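CocE/NonD family hydrolase (Staphylococcus aureus subsp. aureus COL, PDB 3III) is a putative serine hydrolase of the alpha/beta-hydrolase superfamily, probably cleaving ester or amide bonds, though its natural substrate is not established. Local coordinates at residues A[69-74]-A[147-152]; A[117-122]-A[156-161]; A[203-208]-A[529-534]; A[456-461]-A[535-540]. One frame throughout, in Å; residues are numbered along the deposited sequence.

Contact 1: A[69-74]-A[147-152]; sequences VVMSAD and YEVIEW
Met-71 lays its selenium end over two adjacent residues of a helix, Val-149 and Ile-150. The residue is selenomethionine, so the heavy atom is SE. It stands in the middle of strand 67-74 and its CB points toward the helix. The chain runs straight out from the strand, with CG opposite the backbone N (chi1 -171°) and chi2 also extended. It bends only at the last torsion, chi3 -67°, which turns the methyl CE along the helix surface. SE lies 3.8 Å from CG1 of Ile-150. It is also 4.0 Å from CG1 of Val-149. CE comes to 3.8 Å from the carbonyl O of Val-149, a van der Waals approach to the backbone. Val-149 points its CB toward the strand, while Ile-150 reaches Met-71 from the flank through CG1. The side chain of Met-71 runs obliquely to both. The contact is apolar throughout and all three residues are buried.

Neighbouring parts add to the packing. Val-123 of strand 119-124 touches both Met-71 and Val-149, and Tyr-146 and Ala-153 of helix 140-154 also touch Met-71. Ile-150 also touches Val-178 of helix 170-179, so the helix meets both the sheet and the next helix.

Strand 67-74 has parallel neighbours on both sides, 119-124 and 162-168. Helix 140-154 is the crossover helix of the beta-alpha-beta connection from the first of these to the second. It passes over strand 67-74, consistent with the alpha/beta-hydrolase fold that the family implies.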
loop_
_atom_site.group_PDB
_atom_site.type_symbol
_atom_site.label_atom_id
_atom_site.label_comp_id
_atom_site.label_asym_id
_atom_site.label_seq_id
_atom_site.Cartn_x
_atom_site.Cartn_y
_atom_site.Cartn_z
ATOM N N VAL A 69 18.998 -16.506 1.234
ATOM C CA VAL A 69 18.340 -16.032 2.420
ATOM C C VAL A 69 17.160 -15.081 2.102
ATOM O O VAL A 69 17.328 -14.123 1.350
ATOM C CB VAL A 69 19.273 -15.274 3.312
ATOM C CG1 VAL A 69 18.485 -14.748 4.553
ATOM C CG2 VAL A 69 20.504 -16.142 3.665
ATOM N N VAL A 70 15.995 -15.432 2.633
ATOM C CA VAL A 70 14.791 -14.625 2.566
ATOM C C VAL A 70 14.668 -13.915 3.913
ATOM O O VAL A 70 14.770 -14.552 4.957
ATOM C CB VAL A 70 13.532 -15.477 2.331
ATOM C CG1 VAL A 70 12.255 -14.575 2.334
ATOM C CG2 VAL A 70 13.645 -16.299 0.981
HETATM N N MSE A 71 14.508 -12.591 3.903
HETATM C CA MSE A 71 14.457 -11.811 5.156
HETATM C C MSE A 71 13.273 -10.879 5.191
HETATM O O MSE A 71 12.833 -10.403 4.127
HETATM C CB MSE A 71 15.715 -10.967 5.284
HETATM C CG MSE A 71 15.841 -10.281 6.660
HETATM SE SE MSE A 71 17.609 -9.369 6.779
HETATM C CE MSE A 71 18.758 -10.970 6.785
ATOM N N SER A 72 12.674 -10.705 6.377
ATOM C CA SER A 72 11.728 -9.631 6.598
ATOM C C SER A 72 12.012 -8.978 7.938
ATOM O O SER A 72 12.585 -9.603 8.902
ATOM C CB SER A 72 10.270 -10.108 6.522
ATOM O OG SER A 72 9.922 -10.841 7.687
ATOM N N ALA A 73 11.588 -7.715 8.054
ATOM C CA ALA A 73 11.817 -6.949 9.295
ATOM C C ALA A 73 10.690 -5.951 9.596
ATOM O O ALA A 73 10.209 -5.232 8.727
ATOM C CB ALA A 73 13.141 -6.250 9.245
ATOM N N ASP A 74 10.312 -5.884 10.878
ATOM C CA ASP A 74 9.295 -5.000 11.356
ATOM C C ASP A 74 9.450 -4.820 12.870
ATOM O O ASP A 74 10.374 -5.326 13.487
ATOM C CB ASP A 74 7.907 -5.582 11.014
ATOM C CG ASP A 74 7.729 -6.937 11.564
ATOM O OD1 ASP A 74 7.588 -7.049 12.791
ATOM O OD2 ASP A 74 7.840 -7.896 10.778
ATOM N N TYR A 147 19.903 -2.572 7.120
ATOM C CA TYR A 147 21.077 -2.760 6.315
ATOM C C TYR A 147 22.135 -3.581 7.053
ATOM O O TYR A 147 22.713 -4.511 6.460
ATOM C CB TYR A 147 21.629 -1.404 5.946
ATOM C CG TYR A 147 22.881 -1.300 5.085
ATOM C CD1 TYR A 147 24.146 -1.734 5.524
ATOM C CD2 TYR A 147 22.824 -0.603 3.896
ATOM C CE1 TYR A 147 25.292 -1.518 4.738
ATOM C CE2 TYR A 147 23.964 -0.407 3.107
ATOM C CZ TYR A 147 25.171 -0.851 3.526
ATOM O OH TYR A 147 26.264 -0.621 2.719
ATOM N N GLU A 148 22.393 -3.246 8.327
ATOM C CA GLU A 148 23.372 -4.036 9.089
ATOM C C GLU A 148 23.004 -5.539 9.185
ATOM O O GLU A 148 23.901 -6.438 9.101
ATOM C CB GLU A 148 23.641 -3.430 10.484
ATOM C CG GLU A 148 24.293 -2.058 10.481
ATOM C CD GLU A 148 25.057 -1.734 11.765
ATOM O OE1 GLU A 148 26.011 -2.481 12.030
ATOM O OE2 GLU A 148 24.710 -0.750 12.479
ATOM N N VAL A 149 21.721 -5.835 9.345
ATOM C CA VAL A 149 21.293 -7.203 9.487
ATOM C C VAL A 149 21.447 -7.956 8.143
ATOM O O VAL A 149 21.839 -9.149 8.136
ATOM C CB VAL A 149 19.855 -7.333 10.091
ATOM C CG1 VAL A 149 19.481 -8.801 10.278
ATOM C CG2 VAL A 149 19.763 -6.561 11.481
ATOM N N ILE A 150 21.149 -7.281 7.024
ATOM C CA ILE A 150 21.346 -7.859 5.686
ATOM C C ILE A 150 22.784 -8.253 5.496
ATOM O O ILE A 150 23.078 -9.374 5.085
ATOM C CB ILE A 150 20.879 -6.891 4.542
ATOM C CG1 ILE A 150 19.363 -6.761 4.590
ATOM C CG2 ILE A 150 21.399 -7.352 3.189
ATOM C CD1 ILE A 150 18.798 -5.622 3.767
ATOM N N GLU A 151 23.697 -7.336 5.808
ATOM C CA GLU A 151 25.120 -7.570 5.605
ATOM C C GLU A 151 25.669 -8.625 6.552
ATOM O O GLU A 151 26.543 -9.387 6.171
ATOM C CB GLU A 151 25.894 -6.249 5.680
ATOM C CG GLU A 151 25.501 -5.282 4.537
ATOM C CD GLU A 151 25.632 -5.914 3.133
ATOM O OE1 GLU A 151 26.781 -6.317 2.789
ATOM O OE2 GLU A 151 24.615 -6.021 2.390
ATOM N N TRP A 152 25.144 -8.689 7.771
ATOM C CA TRP A 152 25.514 -9.731 8.722
ATOM C C TRP A 152 25.107 -11.138 8.218
ATOM O O TRP A 152 25.913 -12.076 8.256
ATOM C CB TRP A 152 24.849 -9.449 10.055
ATOM C CG TRP A 152 25.013 -10.560 11.061
ATOM C CD1 TRP A 152 26.037 -10.722 11.945
ATOM C CD2 TRP A 152 24.129 -11.640 11.262
ATOM N NE1 TRP A 152 25.832 -11.853 12.693
ATOM C CE2 TRP A 152 24.668 -12.436 12.285
ATOM C CE3 TRP A 152 22.911 -12.016 10.683
ATOM C CZ2 TRP A 152 24.031 -13.591 12.743
ATOM C CZ3 TRP A 152 22.279 -13.143 11.153
ATOM C CH2 TRP A 152 22.853 -13.927 12.162
#

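Contact 2: A[117-122]-A[156-161]; sequences DYVVVK and QSWSNG
The six-membered ring of Trp-158 meets two valines of strand 119-124, Val-119 and Val-121, obliquely. These valines are two apart, so both point their CB toward the indole. Each has CG1 opposite the backbone N (chi1 164° in Val-119), yet they use different branches. Val-119 brings CG1 to 3.8 Å from CE3 of Trp-158, with CZ3 equally near. Its other methyl, CG2, sits 3.9 Å from the carbonyl O of Trp-158. Val-121 uses CG2, which is 3.9 Å from CH2 of the ring. Both valines run at about a right angle to the tryptophan side chain.

In Trp-158, CG sits between the backbone N and the carbonyl carbon, with chi1 at 36°, well short of the usual +60°. Chi2 of -102° turns the ring roughly perpendicular to the CA-CB-CG plane. Trp-158 sits inside the type I turn from Gln-156 to Ser-159, closed by Ser-159 N to Gln-156 O at 2.9 Å. CB of Gln-156 covers one ring face near its rim. Ile-58 and Arg-60 of strand 53-60 also touch the indole.

Between the two segments the chemistry is purely apolar. Dispersion and burial of the apolar groups hold the contact, without any directional bond.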
loop_
_atom_site.group_PDB
_atom_site.type_symbol
_atom_site.label_atom_id
_atom_site.label_comp_id
_atom_site.label_asym_id
_atom_site.label_seq_id
_atom_site.Cartn_x
_atom_site.Cartn_y
_atom_site.Cartn_z
ATOM N N ASP A 117 14.713 -25.110 0.178
ATOM C CA ASP A 117 16.143 -24.855 0.384
ATOM C C ASP A 117 16.497 -23.396 0.318
ATOM O O ASP A 117 17.499 -23.003 -0.326
ATOM C CB ASP A 117 17.023 -25.650 -0.608
ATOM C CG ASP A 117 16.752 -27.172 -0.519
ATOM O OD1 ASP A 117 16.989 -27.668 0.585
ATOM O OD2 ASP A 117 16.300 -27.824 -1.511
ATOM N N TYR A 118 15.727 -22.613 1.052
ATOM C CA TYR A 118 16.034 -21.234 1.409
ATOM C C TYR A 118 16.193 -21.166 2.938
ATOM O O TYR A 118 15.669 -22.012 3.686
ATOM C CB TYR A 118 14.920 -20.261 1.047
ATOM C CG TYR A 118 14.797 -19.928 -0.380
ATOM C CD1 TYR A 118 15.342 -18.739 -0.893
ATOM C CD2 TYR A 118 14.141 -20.800 -1.267
ATOM C CE1 TYR A 118 15.238 -18.439 -2.230
ATOM C CE2 TYR A 118 14.033 -20.480 -2.634
ATOM C CZ TYR A 118 14.618 -19.321 -3.101
ATOM O OH TYR A 118 14.501 -19.008 -4.404
ATOM N N VAL A 119 16.921 -20.181 3.392
ATOM C CA VAL A 119 16.918 -19.799 4.796
ATOM C C VAL A 119 15.897 -18.641 4.953
ATOM O O VAL A 119 15.747 -17.843 4.056
ATOM C CB VAL A 119 18.338 -19.399 5.292
ATOM C CG1 VAL A 119 18.289 -18.618 6.638
ATOM C CG2 VAL A 119 19.245 -20.631 5.391
ATOM N N VAL A 120 15.137 -18.612 6.064
ATOM C CA VAL A 120 14.302 -17.469 6.413
ATOM C C VAL A 120 14.806 -16.796 7.700
ATOM O O VAL A 120 14.963 -17.463 8.743
ATOM C CB VAL A 120 12.787 -17.822 6.505
ATOM C CG1 VAL A 120 11.970 -16.597 6.969
ATOM C CG2 VAL A 120 12.215 -18.356 5.119
ATOM N N VAL A 121 15.056 -15.477 7.631
ATOM C CA VAL A 121 15.488 -14.725 8.833
ATOM C C VAL A 121 14.402 -13.751 9.143
ATOM O O VAL A 121 13.926 -13.028 8.254
ATOM C CB VAL A 121 16.815 -13.948 8.649
ATOM C CG1 VAL A 121 17.120 -13.119 9.902
ATOM C CG2 VAL A 121 17.994 -14.886 8.239
ATOM N N LYS A 122 13.959 -13.749 10.400
ATOM C CA LYS A 122 12.876 -12.845 10.851
ATOM C C LYS A 122 13.491 -11.872 11.818
ATOM O O LYS A 122 14.047 -12.278 12.833
ATOM C CB LYS A 122 11.744 -13.633 11.538
ATOM C CG LYS A 122 10.598 -12.762 11.998
ATOM C CD LYS A 122 9.696 -12.339 10.795
ATOM C CE LYS A 122 9.091 -10.969 11.085
ATOM N NZ LYS A 122 8.383 -10.349 10.004
ATOM N N GLN A 156 27.101 -15.331 7.203
ATOM C CA GLN A 156 26.918 -16.479 8.060
ATOM C C GLN A 156 27.169 -17.813 7.339
ATOM O O GLN A 156 27.044 -17.941 6.137
ATOM C CB GLN A 156 25.517 -16.472 8.649
ATOM C CG GLN A 156 25.232 -15.278 9.532
ATOM C CD GLN A 156 26.350 -14.943 10.473
ATOM O OE1 GLN A 156 26.694 -15.753 11.348
ATOM N NE2 GLN A 156 26.973 -13.760 10.275
ATOM N N SER A 157 27.453 -18.829 8.124
ATOM C CA SER A 157 27.869 -20.127 7.593
ATOM C C SER A 157 26.791 -20.738 6.675
ATOM O O SER A 157 27.113 -21.455 5.704
ATOM C CB SER A 157 28.233 -21.051 8.768
ATOM O OG SER A 157 27.051 -21.325 9.528
ATOM N N TRP A 158 25.529 -20.469 6.966
ATOM C CA TRP A 158 24.420 -21.017 6.188
ATOM C C TRP A 158 23.996 -20.153 4.997
ATOM O O TRP A 158 22.975 -20.443 4.359
ATOM C CB TRP A 158 23.202 -21.293 7.093
ATOM C CG TRP A 158 23.015 -20.238 8.229
ATOM C CD1 TRP A 158 23.347 -20.381 9.531
ATOM C CD2 TRP A 158 22.528 -18.898 8.087
ATOM N NE1 TRP A 158 23.059 -19.230 10.230
ATOM C CE2 TRP A 158 22.562 -18.301 9.366
ATOM C CE3 TRP A 158 22.054 -18.150 7.010
ATOM C CZ2 TRP A 158 22.150 -17.001 9.591
ATOM C CZ3 TRP A 158 21.635 -16.859 7.231
ATOM C CH2 TRP A 158 21.669 -16.299 8.526
ATOM N N SER A 159 24.750 -19.099 4.694
ATOM C CA SER A 159 24.324 -18.138 3.690
ATOM C C SER A 159 25.179 -18.240 2.445
ATOM O O SER A 159 26.409 -18.265 2.519
ATOM C CB SER A 159 24.386 -16.724 4.257
ATOM O OG SER A 159 24.179 -15.779 3.217
ATOM N N ASN A 160 24.516 -18.266 1.303
ATOM C CA ASN A 160 25.203 -18.230 0.017
ATOM C C ASN A 160 25.594 -16.825 -0.406
ATOM O O ASN A 160 26.056 -16.637 -1.531
ATOM C CB ASN A 160 24.412 -18.942 -1.104
ATOM C CG ASN A 160 23.234 -18.079 -1.677
ATOM O OD1 ASN A 160 22.924 -17.007 -1.172
ATOM N ND2 ASN A 160 22.592 -18.571 -2.717
ATOM N N GLY A 161 25.352 -15.842 0.470
ATOM C CA GLY A 161 25.743 -14.457 0.188
ATOM C C GLY A 161 24.647 -13.580 -0.428
ATOM O O GLY A 161 24.820 -12.369 -0.502
#

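Contact 3: A[203-208]-A[529-534]; sequences AFHGGI and TRYEHE
His-533 and His-205 meet through their ring nitrogens, and Ile-208 packs beside them. The bond joins His-205 ND1 and His-533 NE2, 2.7 Å apart at an angle of 148°. Either ring could be the donor. ND1 of His-205 lies at the edge of the His-533 ring, in its plane. The two rings meet rim to rim with their planes at 72°, and neither covers the other. Both have CG opposite the carbonyl carbon, which sends the rings toward each other. The remaining nitrogens are also held. His-205 NE2 bonds to the carbonyl O of Gly-272, and His-533 ND1 bonds to Glu-517. Each buried imidazole is thus fixed at two points, which limits its rotation.

Ile-208 flanks the His-533 ring with its CG2 branch, 3.8 Å from CD2 of that ring. Its own carbonyl O lies 3.7 Å from the same CD2, at the ring edge. On the other side of the pair, CE1 of His-205 touches CB of Tyr-531 at 3.8 Å. The three aromatic residues form a cluster.

His-205 and Ile-208 are the ends of a type I' turn with Gly-206 and Gly-207 at its corner. The turn joins the short strands 204-205 and 208-209, following helix 198-203. Segment 529-534 belongs to the long loop between strands 508-514 and 541-546. Trp-456 of strand 447-458 stacks on His-205 and also meets His-533. The hairpin touches both this loop and strand 447-458, and so joins the S15-family part of the chain to the C-terminal part.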
loop_
_atom_site.group_PDB
_atom_site.type_symbol
_atom_site.label_atom_id
_atom_site.label_comp_id
_atom_site.label_asym_id
_atom_site.label_seq_id
_atom_site.Cartn_x
_atom_site.Cartn_y
_atom_site.Cartn_z
ATOM N N ALA A 203 -0.414 9.514 6.966
ATOM C CA ALA A 203 -0.608 10.598 7.963
ATOM C C ALA A 203 -1.678 11.628 7.516
ATOM O O ALA A 203 -2.452 12.151 8.325
ATOM C CB ALA A 203 0.765 11.297 8.333
ATOM N N PHE A 204 -1.709 11.915 6.213
ATOM C CA PHE A 204 -2.649 12.849 5.634
ATOM C C PHE A 204 -3.018 12.376 4.251
ATOM O O PHE A 204 -2.220 11.805 3.521
ATOM C CB PHE A 204 -2.065 14.279 5.482
ATOM C CG PHE A 204 -1.463 14.854 6.763
ATOM C CD1 PHE A 204 -2.194 15.745 7.593
ATOM C CD2 PHE A 204 -0.172 14.508 7.131
ATOM C CE1 PHE A 204 -1.664 16.215 8.776
ATOM C CE2 PHE A 204 0.372 15.028 8.283
ATOM C CZ PHE A 204 -0.391 15.862 9.117
ATOM N N HIS A 205 -4.243 12.620 3.877
ATOM C CA HIS A 205 -4.638 12.415 2.486
ATOM C C HIS A 205 -4.949 13.749 1.870
ATOM O O HIS A 205 -5.866 14.421 2.294
ATOM C CB HIS A 205 -5.838 11.498 2.412
ATOM C CG HIS A 205 -5.579 10.166 2.985
ATOM N ND1 HIS A 205 -6.119 9.766 4.185
ATOM C CD2 HIS A 205 -4.789 9.149 2.562
ATOM C CE1 HIS A 205 -5.695 8.546 4.462
ATOM N NE2 HIS A 205 -4.900 8.145 3.490
ATOM N N GLY A 206 -4.149 14.154 0.875
ATOM C CA GLY A 206 -4.364 15.489 0.298
ATOM C C GLY A 206 -4.232 16.595 1.308
ATOM O O GLY A 206 -4.810 17.669 1.149
ATOM N N GLY A 207 -3.427 16.369 2.354
ATOM C CA GLY A 207 -3.351 17.356 3.413
ATOM C C GLY A 207 -4.381 17.203 4.539
ATOM O O GLY A 207 -4.314 17.945 5.548
ATOM N N ILE A 208 -5.357 16.303 4.389
ATOM C CA ILE A 208 -6.409 16.142 5.437
ATOM C C ILE A 208 -5.896 15.020 6.369
ATOM O O ILE A 208 -5.695 13.897 5.889
ATOM C CB ILE A 208 -7.784 15.711 4.837
ATOM C CG1 ILE A 208 -8.205 16.600 3.666
ATOM C CG2 ILE A 208 -8.904 15.660 5.939
ATOM C CD1 ILE A 208 -9.525 16.094 2.925
ATOM N N THR A 529 -9.808 0.433 11.791
ATOM C CA THR A 529 -8.925 -0.173 10.782
ATOM C C THR A 529 -8.910 0.583 9.454
ATOM O O THR A 529 -7.972 0.428 8.681
ATOM C CB THR A 529 -9.308 -1.653 10.482
ATOM O OG1 THR A 529 -10.642 -1.680 10.037
ATOM C CG2 THR A 529 -9.143 -2.528 11.716
ATOM N N ARG A 530 -9.940 1.406 9.206
ATOM C CA ARG A 530 -9.992 2.204 7.987
ATOM C C ARG A 530 -9.540 3.634 8.279
ATOM O O ARG A 530 -9.571 4.096 9.434
ATOM C CB ARG A 530 -11.394 2.123 7.427
ATOM C CG ARG A 530 -11.595 2.709 6.065
ATOM C CD ARG A 530 -12.992 2.468 5.587
ATOM N NE ARG A 530 -13.132 3.076 4.283
ATOM C CZ ARG A 530 -14.086 3.925 3.935
ATOM N NH1 ARG A 530 -15.076 4.218 4.757
ATOM N NH2 ARG A 530 -14.047 4.477 2.757
ATOM N N TYR A 531 -9.098 4.359 7.244
ATOM C CA TYR A 531 -8.914 5.828 7.402
ATOM C C TYR A 531 -10.217 6.450 7.897
ATOM O O TYR A 531 -11.299 5.903 7.629
ATOM C CB TYR A 531 -8.397 6.493 6.099
ATOM C CG TYR A 531 -9.224 6.137 4.874
ATOM C CD1 TYR A 531 -10.548 6.550 4.764
ATOM C CD2 TYR A 531 -8.685 5.356 3.844
ATOM C CE1 TYR A 531 -11.319 6.223 3.635
ATOM C CE2 TYR A 531 -9.450 5.016 2.706
ATOM C CZ TYR A 531 -10.773 5.431 2.618
ATOM O OH TYR A 531 -11.498 5.116 1.446
ATOM N N GLU A 532 -10.093 7.533 8.674
ATOM C CA GLU A 532 -11.189 8.449 8.978
ATOM C C GLU A 532 -10.647 9.877 8.840
ATOM O O GLU A 532 -9.414 10.096 8.875
ATOM C CB GLU A 532 -11.736 8.183 10.377
ATOM C CG GLU A 532 -12.393 6.826 10.503
ATOM C CD GLU A 532 -12.908 6.496 11.911
ATOM O OE1 GLU A 532 -12.937 7.362 12.805
ATOM O OE2 GLU A 532 -13.246 5.324 12.108
ATOM N N HIS A 533 -11.542 10.835 8.655
ATOM C CA HIS A 533 -11.132 12.221 8.536
ATOM C C HIS A 533 -12.081 13.105 9.342
ATOM O O HIS A 533 -12.844 13.882 8.787
ATOM C CB HIS A 533 -11.048 12.613 7.028
ATOM C CG HIS A 533 -10.110 11.740 6.230
ATOM N ND1 HIS A 533 -10.541 10.625 5.536
ATOM C CD2 HIS A 533 -8.783 11.818 6.013
ATOM C CE1 HIS A 533 -9.511 10.042 4.958
ATOM N NE2 HIS A 533 -8.431 10.736 5.239
ATOM N N GLU A 534 -12.050 12.951 10.654
ATOM C CA GLU A 534 -13.009 13.618 11.516
ATOM C C GLU A 534 -12.552 15.003 11.976
ATOM O O GLU A 534 -13.286 15.684 12.694
ATOM C CB GLU A 534 -13.315 12.755 12.737
ATOM C CG GLU A 534 -13.896 11.392 12.404
ATOM C CD GLU A 534 -15.354 11.417 12.107
ATOM O OE1 GLU A 534 -16.149 12.029 12.851
ATOM O OE2 GLU A 534 -15.729 10.794 11.117
#

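Contact 4: A[456-461]-A[535-540]; sequences WLRVSH and ETVNKG
The guanidinium of Arg-458 carries a methyl group over one face and a backbone carbonyl at its edge. The methyl is CG1 of Val-537. It sits over the centre of the flat group, 3.8 Å from CZ of Arg-458. The carbonyl is that of Glu-535, whose O lies in the guanidinium plane. Arg-458 NH2 reaches this O at 3.2 Å, but the angle of 129° marks a weak bond. A water makes a second link. It accepts from Arg-458 NH1 at 3.0 Å and donates to Glu-535 O at 3.1 Å, so the same carbonyl is reached both directly and through water.

The arginine is extended from the strand end, with CG opposite the backbone N (chi1 178°), and then bends at chi3 (-75°). This bend lays the guanidinium against Val-537. The valine points its CB toward the strand and meets the arginine obliquely. Next to it, Thr-536 OG1 accepts from Asn-538 N at 3.1 Å, an ST turn that shapes the loop here.

The strongest polar partner of Arg-458 is Asp-424, which forms a salt bridge with NE. The carboxylate of Glu-535 forms a salt bridge with Arg-215; its carbonyl O faces Arg-458. Ile-208 and Pro-209 of strand 208-209 also touch the arginine.

The contact lies at the surface, between the end of strand 447-458 and the loop before strand 541-546. Its chemistry is mixed. Asp-424 probably offsets much of the charge, with Asp-422 also nearby, while the loop adds a weak bond, a water bridge and apolar cover for one face.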
loop_
_atom_site.group_PDB
_atom_site.type_symbol
_atom_site.label_atom_id
_atom_site.label_comp_id
_atom_site.label_asym_id
_atom_site.label_seq_id
_atom_site.Cartn_x
_atom_site.Cartn_y
_atom_site.Cartn_z
ATOM N N TRP A 456 -8.618 12.742 -2.187
ATOM C CA TRP A 456 -8.873 13.798 -1.194
ATOM C C TRP A 456 -8.039 15.046 -1.434
ATOM O O TRP A 456 -6.884 14.965 -1.879
ATOM C CB TRP A 456 -8.495 13.307 0.190
ATOM C CG TRP A 456 -9.165 12.072 0.680
ATOM C CD1 TRP A 456 -10.251 12.014 1.524
ATOM C CD2 TRP A 456 -8.747 10.729 0.479
ATOM N NE1 TRP A 456 -10.563 10.720 1.798
ATOM C CE2 TRP A 456 -9.648 9.902 1.194
ATOM C CE3 TRP A 456 -7.706 10.135 -0.239
ATOM C CZ2 TRP A 456 -9.540 8.496 1.202
ATOM C CZ3 TRP A 456 -7.615 8.760 -0.256
ATOM C CH2 TRP A 456 -8.539 7.951 0.484
ATOM N N LEU A 457 -8.559 16.214 -1.082
ATOM C CA LEU A 457 -7.711 17.391 -1.044
ATOM C C LEU A 457 -8.226 18.464 -0.073
ATOM O O LEU A 457 -9.371 18.806 -0.103
ATOM C CB LEU A 457 -7.628 18.023 -2.427
ATOM C CG LEU A 457 -6.681 19.239 -2.553
ATOM C CD1 LEU A 457 -5.196 18.794 -2.355
ATOM C CD2 LEU A 457 -6.899 19.978 -3.900
ATOM N N ARG A 458 -7.327 19.016 0.721
ATOM C CA ARG A 458 -7.581 20.231 1.485
ATOM C C ARG A 458 -7.150 21.382 0.568
ATOM O O ARG A 458 -6.009 21.455 0.056
ATOM C CB ARG A 458 -6.837 20.175 2.815
ATOM C CG ARG A 458 -6.994 21.435 3.688
ATOM C CD ARG A 458 -6.551 21.165 5.107
ATOM N NE ARG A 458 -7.546 20.374 5.823
ATOM C CZ ARG A 458 -7.451 19.992 7.082
ATOM N NH1 ARG A 458 -6.405 20.305 7.823
ATOM N NH2 ARG A 458 -8.418 19.266 7.604
ATOM N N VAL A 459 -8.108 22.245 0.265
ATOM C CA VAL A 459 -7.920 23.239 -0.797
ATOM C C VAL A 459 -6.804 24.251 -0.488
ATOM O O VAL A 459 -6.114 24.712 -1.389
ATOM C CB VAL A 459 -9.304 23.878 -1.170
ATOM C CG1 VAL A 459 -9.170 25.079 -2.122
ATOM C CG2 VAL A 459 -10.211 22.767 -1.769
ATOM N N SER A 460 -6.576 24.578 0.781
ATOM C CA SER A 460 -5.406 25.414 1.122
ATOM C C SER A 460 -4.057 24.735 0.731
ATOM O O SER A 460 -3.041 25.407 0.582
ATOM C CB SER A 460 -5.388 25.801 2.598
ATOM O OG SER A 460 -5.178 24.670 3.390
ATOM N N HIS A 461 -4.092 23.432 0.477
ATOM C CA HIS A 461 -2.910 22.678 0.021
ATOM C C HIS A 461 -2.856 22.428 -1.481
ATOM O O HIS A 461 -2.083 21.575 -1.961
ATOM C CB HIS A 461 -2.910 21.331 0.740
ATOM C CG HIS A 461 -2.606 21.438 2.200
ATOM N ND1 HIS A 461 -1.700 20.608 2.847
ATOM C CD2 HIS A 461 -3.064 22.299 3.136
ATOM C CE1 HIS A 461 -1.644 20.939 4.125
ATOM N NE2 HIS A 461 -2.456 21.969 4.328
ATOM N N GLU A 535 -11.332 15.408 11.616
ATOM C CA GLU A 535 -10.878 16.762 11.909
ATOM C C GLU A 535 -10.863 17.569 10.614
ATOM O O GLU A 535 -9.899 17.504 9.843
ATOM C CB GLU A 535 -9.497 16.737 12.602
ATOM C CG GLU A 535 -9.616 16.231 14.027
ATOM C CD GLU A 535 -8.289 15.835 14.671
ATOM O OE1 GLU A 535 -7.205 16.126 14.119
ATOM O OE2 GLU A 535 -8.335 15.224 15.757
ATOM N N THR A 536 -11.952 18.299 10.388
ATOM C CA THR A 536 -12.243 18.948 9.102
ATOM C C THR A 536 -12.235 20.474 9.263
ATOM O O THR A 536 -12.592 20.973 10.323
ATOM C CB THR A 536 -13.651 18.511 8.545
ATOM O OG1 THR A 536 -13.835 19.066 7.256
ATOM C CG2 THR A 536 -14.771 19.035 9.444
ATOM N N VAL A 537 -11.862 21.189 8.192
ATOM C CA VAL A 537 -12.005 22.675 8.066
ATOM C C VAL A 537 -13.343 23.132 7.478
ATOM O O VAL A 537 -13.611 24.327 7.383
ATOM C CB VAL A 537 -10.912 23.276 7.120
ATOM C CG1 VAL A 537 -9.511 23.069 7.678
ATOM C CG2 VAL A 537 -11.037 22.666 5.676
ATOM N N ASN A 538 -14.183 22.184 7.085
ATOM C CA ASN A 538 -15.461 22.472 6.460
ATOM C C ASN A 538 -16.498 23.201 7.313
ATOM O O ASN A 538 -16.772 22.853 8.458
ATOM C CB ASN A 538 -16.087 21.197 5.885
ATOM C CG ASN A 538 -15.385 20.740 4.631
ATOM O OD1 ASN A 538 -14.715 21.537 3.989
ATOM N ND2 ASN A 538 -15.520 19.467 4.273
ATOM N N LYS A 539 -17.099 24.210 6.720
ATOM C CA LYS A 539 -18.260 24.854 7.324
ATOM C C LYS A 539 -19.134 25.360 6.190
ATOM O O LYS A 539 -18.655 26.057 5.288
ATOM C CB LYS A 539 -17.834 26.000 8.248
ATOM C CG LYS A 539 -18.980 26.594 9.078
ATOM C CD LYS A 539 -18.532 27.846 9.876
ATOM C CE LYS A 539 -19.716 28.714 10.341
ATOM N NZ LYS A 539 -20.425 27.919 11.348
ATOM N N GLY A 540 -20.402 24.988 6.221
ATOM C CA GLY A 540 -21.378 25.588 5.308
ATOM C C GLY A 540 -21.274 25.073 3.897
ATOM O O GLY A 540 -20.832 23.948 3.681
HETATM O O HOH W 1 -7.424 19.296 10.505
#

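From the N terminus, strand 67-74 comes first, then strand 119-124, helix 140-154 and the turn at 156-161. Contact 1 joins the first to the helix and contact 2 joins the second to the turn, so the two loops cross. Their strands are neighbours in one sheet, and Asp-74 and Lys-122 form a salt bridge between the contacts. Both loops close before contact 3 opens at the 203-208 hairpin and spans over 300 residues to the C-terminal region. Contact 4 opens inside that loop and closes just beyond it, so these two cross as well. It ties the end of strand 447-458 to the loop before strand 541-546. Trp-456 packs on His-205, Tyr-531 and His-533, linking contacts 3 and 4.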